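Local coordinates for protein Ribose/Galactose Isomerase (Vibrio parahaemolyticus, PDB 3ONO) that probably interconverts aldose and ketose sugars as an isomerase of the LacAB/RpiB family, at residues I52-G55 with I56-S59; F102-N105 with Q106-G110; Y131-E134 with K135-G139; E194-F197 with A198-V202. All coordinates share one frame; numbering follows the deposited sequence.

Contact 1 (I52-G55 with I56-S59); sequences IHLG and IMAS
Residues 52-55 and 56-59 are consecutive turns of helix 51-63, in which Met-57 N donates to His-53 O, Ala-58 N to Leu-54 O and Ser-59 N to Gly-55 O, all three bonds measuring 2.8 to 2.9 Å. The step before them is slacker: Ile-56 N reaches Ile-52 O by a weak bond of 3.5 Å. Met-57, a selenomethionine, and Ile-56 carry the side-chain contact. In Met-57, CG lies beside the backbone N and anti to the carbonyl carbon (chi1 -58°), which turns the chain back along the helix toward the preceding turn, and CG comes as close as 3.1 Å to His-53 O. SE then passes 4.3 Å from Leu-54 CD2, a loose apolar touch at the end of the leucine. Ile-56 uses the same kind of first torsion to send CG1 and CD1 back over Ile-52 O, with CD1 ending 4.4 Å from Ile-52 CG2. Beyond these turns, Ile-56 and Met-57 both reach Ala-186 of helix 180-186, and Ile-52 packs on Ile-159 of the second subunit. The two polar side chains are turned to other partners: His-53 ND1 pairs with Thr-50 N, and Ser-59 OG with Asn-63 ND2. The chemistry therefore divides in two: main-chain bonds hold the turns together, while every residue here is buried and the apolar branches touch each other loosely and also pack on helix 180-186 and the second subunit.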
loop_
_atom_site.group_PDB
_atom_site.type_symbol
_atom_site.label_atom_id
_atom_site.label_comp_id
_atom_site.label_asym_id
_atom_site.label_seq_id
_atom_site.Cartn_x
_atom_site.Cartn_y
_atom_site.Cartn_z
ATOM N N ILE A 52 -5.689 2.040 25.280
ATOM C CA ILE A 52 -6.927 2.319 25.988
ATOM C C ILE A 52 -6.901 3.739 26.545
ATOM O O ILE A 52 -7.861 4.497 26.409
ATOM C CB ILE A 52 -7.158 1.332 27.177
ATOM C CG1 ILE A 52 -7.243 -0.105 26.669
ATOM C CG2 ILE A 52 -8.454 1.708 27.946
ATOM C CD1 ILE A 52 -8.398 -0.373 25.708
ATOM N N HIS A 53 -5.792 4.111 27.176
ATOM C CA HIS A 53 -5.684 5.442 27.753
ATOM C C HIS A 53 -5.745 6.495 26.656
ATOM O O HIS A 53 -6.290 7.571 26.863
ATOM C CB HIS A 53 -4.391 5.585 28.551
ATOM C CG HIS A 53 -4.243 4.550 29.620
ATOM N ND1 HIS A 53 -3.305 3.536 29.549
ATOM C CD2 HIS A 53 -4.931 4.354 30.774
ATOM C CE1 HIS A 53 -3.414 2.772 30.624
ATOM N NE2 HIS A 53 -4.396 3.245 31.383
ATOM N N LEU A 54 -5.180 6.184 25.490
ATOM C CA LEU A 54 -5.209 7.151 24.399
ATOM C C LEU A 54 -6.633 7.606 24.065
ATOM O O LEU A 54 -6.886 8.804 23.850
ATOM C CB LEU A 54 -4.526 6.578 23.139
ATOM C CG LEU A 54 -3.048 6.209 23.285
ATOM C CD1 LEU A 54 -2.499 5.647 21.953
ATOM C CD2 LEU A 54 -2.200 7.403 23.744
ATOM N N GLY A 55 -7.558 6.665 23.962
ATOM C CA GLY A 55 -8.926 7.021 23.629
ATOM C C GLY A 55 -9.537 7.937 24.679
ATOM O O GLY A 55 -10.260 8.895 24.361
ATOM N N ILE A 56 -9.271 7.634 25.947
ATOM C CA ILE A 56 -9.824 8.451 27.038
ATOM C C ILE A 56 -9.244 9.865 26.980
ATOM O O ILE A 56 -9.968 10.863 27.127
ATOM C CB ILE A 56 -9.514 7.808 28.409
ATOM C CG1 ILE A 56 -10.248 6.477 28.527
ATOM C CG2 ILE A 56 -9.919 8.743 29.562
ATOM C CD1 ILE A 56 -9.660 5.554 29.593
HETATM N N MSE A 57 -7.935 9.945 26.760
HETATM C CA MSE A 57 -7.271 11.237 26.567
HETATM C C MSE A 57 -7.839 12.003 25.382
HETATM O O MSE A 57 -8.057 13.214 25.465
HETATM C CB MSE A 57 -5.753 11.043 26.410
HETATM C CG MSE A 57 -5.172 10.342 27.615
HETATM SE SE MSE A 57 -3.452 9.520 27.278
HETATM C CE MSE A 57 -2.445 11.142 27.531
ATOM N N ALA A 58 -8.102 11.316 24.277
ATOM C CA ALA A 58 -8.646 12.029 23.122
ATOM C C ALA A 58 -10.020 12.584 23.476
ATOM O O ALA A 58 -10.355 13.727 23.124
ATOM C CB ALA A 58 -8.739 11.105 21.918
ATOM N N SER A 59 -10.823 11.781 24.171
ATOM C CA SER A 59 -12.156 12.267 24.561
ATOM C C SER A 59 -12.042 13.495 25.455
ATOM O O SER A 59 -12.712 14.508 25.224
ATOM C CB SER A 59 -12.993 11.200 25.285
ATOM O OG SER A 59 -14.247 11.768 25.680
#

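Contact 2 (F102-N105 with Q106-G110); sequences FLFN and QINNG
From Phe-102 to Asn-109 the backbone runs through the last turns of helix 98-108: Gln-106 N donates to Phe-102 O and Ile-107 N to Leu-103 O, and then Phe-104 O accepts twice, from Asn-108 N at 2.9 Å and from Asn-109 N at 2.8 Å. The second of these spans five residues and widens the turn to pi type, and Asn-109 leaves the helix with positive phi (55°). The first torsion of Gln-106 (chi1 -57°, CG beside the backbone N) sets CG over one face of the Phe-102 ring, 3.8 Å from the centroid, as a CH-pi contact offset toward the rim. A bend at chi2 (-41°) then brings NE2 near Phe-102 CE1, and the amide continues to Lys-140 O and Glu-143 N. On another side of the helix, Phe-104 CZ lies 3.5 Å from Gly-110 CA, while Asn-108 OD1 approaches CD1 of the same ring at 3.6 Å. A water stands 3.1 Å from Asn-105 OD1 and 2.7 Å from Gly-110 O. Leu-103 and Ile-107 lie side by side, and both pack on the third subunit. The arrangement is the C-terminal end of the crossover helix in a beta-alpha-beta unit, where the chain unwinds between helix 98-108 and strand 112-116.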
loop_
_atom_site.group_PDB
_atom_site.type_symbol
_atom_site.label_atom_id
_atom_site.label_comp_id
_atom_site.label_asym_id
_atom_site.label_seq_id
_atom_site.Cartn_x
_atom_site.Cartn_y
_atom_site.Cartn_z
ATOM N N PHE A 102 -6.076 13.535 3.300
ATOM C CA PHE A 102 -6.879 14.459 2.512
ATOM C C PHE A 102 -8.341 14.012 2.421
ATOM O O PHE A 102 -9.250 14.789 2.732
ATOM C CB PHE A 102 -6.316 14.643 1.120
ATOM C CG PHE A 102 -7.137 15.571 0.284
ATOM C CD1 PHE A 102 -7.098 16.936 0.515
ATOM C CD2 PHE A 102 -7.996 15.077 -0.672
ATOM C CE1 PHE A 102 -7.880 17.792 -0.232
ATOM C CE2 PHE A 102 -8.778 15.936 -1.433
ATOM C CZ PHE A 102 -8.721 17.281 -1.212
ATOM N N LEU A 103 -8.563 12.768 2.004
ATOM C CA LEU A 103 -9.925 12.240 1.871
ATOM C C LEU A 103 -10.653 12.231 3.213
ATOM O O LEU A 103 -11.840 12.550 3.286
ATOM C CB LEU A 103 -9.914 10.823 1.302
ATOM C CG LEU A 103 -9.432 10.738 -0.146
ATOM C CD1 LEU A 103 -9.294 9.291 -0.566
ATOM C CD2 LEU A 103 -10.417 11.514 -1.051
ATOM N N PHE A 104 -9.960 11.844 4.278
ATOM C CA PHE A 104 -10.593 11.863 5.592
ATOM C C PHE A 104 -11.112 13.266 5.907
ATOM O O PHE A 104 -12.259 13.441 6.316
ATOM C CB PHE A 104 -9.609 11.423 6.671
ATOM C CG PHE A 104 -10.166 11.496 8.082
ATOM C CD1 PHE A 104 -11.102 10.578 8.526
ATOM C CD2 PHE A 104 -9.728 12.479 8.958
ATOM C CE1 PHE A 104 -11.582 10.632 9.829
ATOM C CE2 PHE A 104 -10.219 12.539 10.268
ATOM C CZ PHE A 104 -11.146 11.609 10.686
ATOM N N ASN A 105 -10.268 14.268 5.710
ATOM C CA ASN A 105 -10.675 15.642 6.020
ATOM C C ASN A 105 -11.857 16.094 5.182
ATOM O O ASN A 105 -12.746 16.793 5.678
ATOM C CB ASN A 105 -9.531 16.612 5.769
ATOM C CG ASN A 105 -8.512 16.618 6.885
ATOM O OD1 ASN A 105 -8.785 16.194 7.999
ATOM N ND2 ASN A 105 -7.325 17.146 6.584
ATOM N N GLN A 106 -11.870 15.723 3.913
ATOM C CA GLN A 106 -12.931 16.190 3.019
ATOM C C GLN A 106 -14.249 15.418 3.165
ATOM O O GLN A 106 -15.321 16.021 3.134
ATOM C CB GLN A 106 -12.484 16.182 1.562
ATOM C CG GLN A 106 -11.241 17.019 1.284
ATOM C CD GLN A 106 -11.237 18.337 2.033
ATOM O OE1 GLN A 106 -12.265 19.044 2.104
ATOM N NE2 GLN A 106 -10.079 18.679 2.613
ATOM N N ILE A 107 -14.156 14.097 3.318
ATOM C CA ILE A 107 -15.335 13.232 3.319
ATOM C C ILE A 107 -15.908 13.087 4.725
ATOM O O ILE A 107 -17.121 13.247 4.946
ATOM C CB ILE A 107 -15.000 11.825 2.770
ATOM C CG1 ILE A 107 -14.538 11.896 1.292
ATOM C CG2 ILE A 107 -16.192 10.860 2.962
ATOM C CD1 ILE A 107 -14.031 10.532 0.814
ATOM N N ASN A 108 -15.039 12.797 5.687
ATOM C CA ASN A 108 -15.502 12.522 7.035
ATOM C C ASN A 108 -15.447 13.739 7.954
ATOM O O ASN A 108 -16.279 13.879 8.857
ATOM C CB ASN A 108 -14.675 11.375 7.614
ATOM C CG ASN A 108 -14.595 10.204 6.661
ATOM O OD1 ASN A 108 -13.594 10.025 5.964
ATOM N ND2 ASN A 108 -15.667 9.416 6.599
ATOM N N ASN A 109 -14.441 14.589 7.738
ATOM C CA ASN A 109 -14.313 15.827 8.496
ATOM C C ASN A 109 -14.296 15.513 9.978
ATOM O O ASN A 109 -15.003 16.138 10.761
ATOM C CB ASN A 109 -15.509 16.735 8.168
ATOM C CG ASN A 109 -15.289 18.192 8.573
ATOM O OD1 ASN A 109 -14.200 18.589 8.984
ATOM N ND2 ASN A 109 -16.337 18.993 8.447
ATOM N N GLY A 110 -13.505 14.513 10.359
ATOM C CA GLY A 110 -13.413 14.103 11.751
ATOM C C GLY A 110 -12.334 14.896 12.463
ATOM O O GLY A 110 -11.838 15.888 11.924
HETATM O O HOH W 1 -11.407 17.007 9.503
#

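Contact 3 (Y131-E134 with K135-G139); sequences YIFE and KAFTG
Thr-138 reaches back to Glu-134 as helix 125-136 ends: its hydroxyl OG1 donates to Glu-134 O in the carbonyl plane, a short bond of 2.5 Å, and so occupies an acceptor of the last turn. This works because OG1 sits beside the backbone N (chi1 -56°), on the side of the helix end. The preceding carbonyls are met by main-chain donors, Tyr-131 O by Lys-135 N at 3.1 Å and Ile-132 O by Ala-136 N at 2.9 Å, while Phe-133 O receives only a weak, bent bond from Phe-137 N (3.1 Å, 134° at the hydrogen), as Phe-137 is already leaving helical geometry. Ala-136 O, at the helix end, and Phe-137 O, just past it, find distant donors in Asn-105 ND2 and His-34 NE2. The charged ends of Glu-134 and Lys-135 within the chain are not in contact; a water bridges them, donating to OE1 at 2.7 Å and accepting from NZ at 2.7 Å. Their salt bridges are between chains: Glu-134 OE1 with Lys-135 NZ of the third subunit, and Lys-135 NZ with Glu-134 OE1 of the third subunit. Tyr-131 likewise meets Lys-135 of the third subunit in a cation-pi contact, returned by Lys-135 on Tyr-131 of that subunit. On the inner side, Phe-133 and Phe-137 lie alongside and point the same way, CD1 of Phe-133 meeting CE2 of Phe-137 at 3.8 Å. Both phenylalanines also touch Val-71 of strand 69-74 and helix 18-31, so this is a helix C-terminus of an alpha-beta-alpha sandwich, with an apolar side against the sheet and a charged side in the subunit interface.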
loop_
_atom_site.group_PDB
_atom_site.type_symbol
_atom_site.label_atom_id
_atom_site.label_comp_id
_atom_site.label_asym_id
_atom_site.label_seq_id
_atom_site.Cartn_x
_atom_site.Cartn_y
_atom_site.Cartn_z
ATOM N N TYR A 131 4.678 13.275 5.142
ATOM C CA TYR A 131 3.791 13.549 4.020
ATOM C C TYR A 131 2.320 13.470 4.470
ATOM O O TYR A 131 1.457 14.225 4.007
ATOM C CB TYR A 131 4.040 12.543 2.905
ATOM C CG TYR A 131 5.435 12.567 2.292
ATOM C CD1 TYR A 131 6.356 13.567 2.608
ATOM C CD2 TYR A 131 5.828 11.578 1.390
ATOM C CE1 TYR A 131 7.636 13.573 2.015
ATOM C CE2 TYR A 131 7.074 11.583 0.811
ATOM C CZ TYR A 131 7.976 12.564 1.133
ATOM O OH TYR A 131 9.215 12.535 0.519
ATOM N N ILE A 132 2.040 12.533 5.363
ATOM C CA ILE A 132 0.702 12.451 5.959
ATOM C C ILE A 132 0.355 13.761 6.659
ATOM O O ILE A 132 -0.747 14.284 6.498
ATOM C CB ILE A 132 0.597 11.267 6.950
ATOM C CG1 ILE A 132 0.449 9.943 6.186
ATOM C CG2 ILE A 132 -0.567 11.499 7.984
ATOM C CD1 ILE A 132 0.691 8.694 7.079
ATOM N N PHE A 133 1.293 14.312 7.426
ATOM C CA PHE A 133 1.014 15.538 8.153
ATOM C C PHE A 133 0.835 16.707 7.190
ATOM O O PHE A 133 0.010 17.592 7.413
ATOM C CB PHE A 133 2.115 15.839 9.180
ATOM C CG PHE A 133 2.174 14.850 10.333
ATOM C CD1 PHE A 133 1.064 14.091 10.683
ATOM C CD2 PHE A 133 3.343 14.688 11.063
ATOM C CE1 PHE A 133 1.114 13.159 11.762
ATOM C CE2 PHE A 133 3.423 13.783 12.136
ATOM C CZ PHE A 133 2.289 13.004 12.496
ATOM N N GLU A 134 1.610 16.698 6.115
ATOM C CA GLU A 134 1.490 17.724 5.091
ATOM C C GLU A 134 0.087 17.779 4.520
ATOM O O GLU A 134 -0.451 18.860 4.303
ATOM C CB GLU A 134 2.498 17.463 3.958
ATOM C CG GLU A 134 3.928 17.636 4.415
ATOM C CD GLU A 134 4.954 17.318 3.311
ATOM O OE1 GLU A 134 4.548 16.881 2.210
ATOM O OE2 GLU A 134 6.164 17.510 3.561
ATOM N N LYS A 135 -0.491 16.616 4.227
ATOM C CA LYS A 135 -1.831 16.587 3.652
ATOM C C LYS A 135 -2.939 16.754 4.712
ATOM O O LYS A 135 -4.002 17.313 4.426
ATOM C CB LYS A 135 -2.042 15.313 2.836
ATOM C CG LYS A 135 -1.055 15.120 1.680
ATOM C CD LYS A 135 -0.879 16.378 0.858
ATOM C CE LYS A 135 0.153 16.106 -0.266
ATOM N NZ LYS A 135 0.690 17.344 -0.865
ATOM N N ALA A 136 -2.703 16.283 5.936
ATOM C CA ALA A 136 -3.716 16.425 7.001
ATOM C C ALA A 136 -3.961 17.868 7.411
ATOM O O ALA A 136 -5.078 18.234 7.781
ATOM C CB ALA A 136 -3.340 15.614 8.241
ATOM N N PHE A 137 -2.919 18.688 7.343
ATOM C CA PHE A 137 -2.958 19.978 8.029
ATOM C C PHE A 137 -2.789 21.179 7.093
ATOM O O PHE A 137 -2.639 22.318 7.545
ATOM C CB PHE A 137 -1.929 19.980 9.163
ATOM C CG PHE A 137 -2.164 18.883 10.177
ATOM C CD1 PHE A 137 -3.402 18.729 10.760
ATOM C CD2 PHE A 137 -1.158 17.981 10.494
ATOM C CE1 PHE A 137 -3.642 17.716 11.685
ATOM C CE2 PHE A 137 -1.376 16.961 11.391
ATOM C CZ PHE A 137 -2.632 16.830 12.007
ATOM N N THR A 138 -2.834 20.910 5.792
ATOM C CA THR A 138 -2.825 21.957 4.778
ATOM C C THR A 138 -4.229 22.067 4.188
ATOM O O THR A 138 -4.890 21.062 3.941
ATOM C CB THR A 138 -1.847 21.620 3.626
ATOM O OG1 THR A 138 -0.532 21.379 4.147
ATOM C CG2 THR A 138 -1.777 22.756 2.617
ATOM N N GLY A 139 -4.697 23.288 3.967
ATOM C CA GLY A 139 -5.931 23.477 3.228
ATOM C C GLY A 139 -7.196 23.406 4.065
ATOM O O GLY A 139 -7.151 23.407 5.294
HETATM O O HOH W 2 2.843 18.114 0.597
#

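Contact 4 (E194-F197 with A198-V202); sequences ECFF and AHCQV
A sulfur-aromatic contact between Cys-200 and Phe-196 marks the C-terminal end of helix 190-199, where the chain turns into helix 203-212. Cys-200 CB stands over one face of the Phe-196 ring, 4.0 Å from the centroid and 21° off the ring normal, offset toward the rim. SG continues obliquely outward past the rim, 3.7 Å from Phe-196 CZ. The phenylalanine gets there by placing CG anti to its own backbone nitrogen (chi1 175°), which swings the ring toward the later residues. SG has a second role, accepting from Val-202 N at 3.4 Å; as Val-202 is the N-cap residue of helix 203-212, one sulfur thus links the end of one helix to the start of the next in the short connection between helices 190-199 and 203-212. The main chain tightens at the same place. Phe-196 O accepts from Cys-200 N at 2.8 Å and also from His-199 N at 3.2 Å, which comes from above the carbonyl plane, 63° out of it. His-199 N keeps only a weak bond to Cys-195 O, but CD2 of its ring approaches that oxygen at 3.3 Å, edge on. Ala-198 N is likewise weakly bonded to Glu-194 O, and the alanine CB lies 3.1 Å from that oxygen. Phe-196 also packs on Ile-205 and Val-209 of helix 203-212 and on Ile-60 and Leu-61 of helix 51-63, and its CD2 sits over the centre of the Phe-197 ring, whose own neighbours include Val-209 and Lys-210.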
loop_
_atom_site.group_PDB
_atom_site.type_symbol
_atom_site.label_atom_id
_atom_site.label_comp_id
_atom_site.label_asym_id
_atom_site.label_seq_id
_atom_site.Cartn_x
_atom_site.Cartn_y
_atom_site.Cartn_z
ATOM N N GLU A 194 -0.765 19.879 31.525
ATOM C CA GLU A 194 -0.392 21.219 31.104
ATOM C C GLU A 194 -1.240 21.671 29.921
ATOM O O GLU A 194 -1.689 22.815 29.868
ATOM C CB GLU A 194 1.094 21.280 30.750
ATOM C CG GLU A 194 1.598 22.690 30.484
ATOM C CD GLU A 194 3.060 22.725 30.062
ATOM O OE1 GLU A 194 3.744 21.683 30.187
ATOM O OE2 GLU A 194 3.520 23.797 29.603
ATOM N N CYS A 195 -1.455 20.766 28.966
ATOM C CA CYS A 195 -2.294 21.068 27.818
ATOM C C CYS A 195 -3.745 21.232 28.275
ATOM O O CYS A 195 -4.378 22.248 28.006
ATOM C CB CYS A 195 -2.180 19.951 26.766
ATOM S SG CYS A 195 -3.373 20.056 25.405
ATOM N N PHE A 196 -4.260 20.240 28.993
ATOM C CA PHE A 196 -5.661 20.239 29.377
ATOM C C PHE A 196 -6.065 21.475 30.183
ATOM O O PHE A 196 -7.000 22.194 29.831
ATOM C CB PHE A 196 -5.999 18.985 30.188
ATOM C CG PHE A 196 -7.398 18.977 30.712
ATOM C CD1 PHE A 196 -8.466 18.799 29.851
ATOM C CD2 PHE A 196 -7.658 19.180 32.069
ATOM C CE1 PHE A 196 -9.777 18.806 30.336
ATOM C CE2 PHE A 196 -8.952 19.176 32.561
ATOM C CZ PHE A 196 -10.016 18.995 31.711
ATOM N N PHE A 197 -5.367 21.707 31.279
ATOM C CA PHE A 197 -5.768 22.783 32.177
ATOM C C PHE A 197 -5.619 24.176 31.564
ATOM O O PHE A 197 -6.365 25.100 31.909
ATOM C CB PHE A 197 -5.049 22.660 33.517
ATOM C CG PHE A 197 -5.570 21.537 34.367
ATOM C CD1 PHE A 197 -6.896 21.514 34.768
ATOM C CD2 PHE A 197 -4.742 20.501 34.759
ATOM C CE1 PHE A 197 -7.384 20.485 35.550
ATOM C CE2 PHE A 197 -5.221 19.468 35.531
ATOM C CZ PHE A 197 -6.551 19.461 35.933
ATOM N N ALA A 198 -4.673 24.319 30.649
ATOM C CA ALA A 198 -4.435 25.585 29.975
ATOM C C ALA A 198 -5.519 25.913 28.957
ATOM O O ALA A 198 -5.773 27.085 28.663
ATOM C CB ALA A 198 -3.075 25.567 29.296
ATOM N N HIS A 199 -6.151 24.882 28.399
ATOM C CA HIS A 199 -7.023 25.101 27.248
ATOM C C HIS A 199 -8.459 24.583 27.413
ATOM O O HIS A 199 -9.306 24.855 26.561
ATOM C CB HIS A 199 -6.374 24.530 25.985
ATOM C CG HIS A 199 -5.056 25.157 25.659
ATOM N ND1 HIS A 199 -4.950 26.423 25.123
ATOM C CD2 HIS A 199 -3.788 24.703 25.806
ATOM C CE1 HIS A 199 -3.674 26.715 24.937
ATOM N NE2 HIS A 199 -2.948 25.690 25.346
ATOM N N CYS A 200 -8.739 23.858 28.496
ATOM C CA CYS A 200 -10.089 23.338 28.719
ATOM C C CYS A 200 -11.129 24.459 28.723
ATOM O O CYS A 200 -10.947 25.465 29.398
ATOM C CB CYS A 200 -10.170 22.564 30.038
ATOM S SG CYS A 200 -11.832 22.040 30.516
ATOM N N GLN A 201 -12.216 24.274 27.979
ATOM C CA GLN A 201 -13.272 25.274 27.908
ATOM C C GLN A 201 -14.552 24.795 28.561
ATOM O O GLN A 201 -15.583 25.459 28.476
ATOM C CB GLN A 201 -13.584 25.629 26.462
ATOM C CG GLN A 201 -12.415 26.151 25.671
ATOM C CD GLN A 201 -12.876 26.893 24.436
ATOM O OE1 GLN A 201 -13.980 27.444 24.412
ATOM N NE2 GLN A 201 -12.037 26.913 23.398
ATOM N N VAL A 202 -14.495 23.632 29.199
ATOM C CA VAL A 202 -15.691 23.039 29.796
ATOM C C VAL A 202 -15.482 22.748 31.277
ATOM O O VAL A 202 -14.874 21.753 31.649
ATOM C CB VAL A 202 -16.064 21.732 29.076
ATOM C CG1 VAL A 202 -17.303 21.110 29.723
ATOM C CG2 VAL A 202 -16.271 21.997 27.598
#

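Along the chain the four contacts follow in series: contact 1 lies inside helix 51-63, and the others at the C-terminal ends of helices 98-108, 125-136 and 190-199. Contacts 2 and 3 have centres about 12 Å apart and touch directly; both also meet the third subunit, so these two helix ends lie together at one interface. Contact 1 lies across the chain's centre from them, its centre about 21 Å from that of contact 2 and 23 Å from that of contact 3. It is nearer to contact 4, about 15 Å between centres. Through Cys-195 and Phe-196, helix 190-199 packs on helix 51-63, and Phe-196 and Phe-197 pack on helix 203-212.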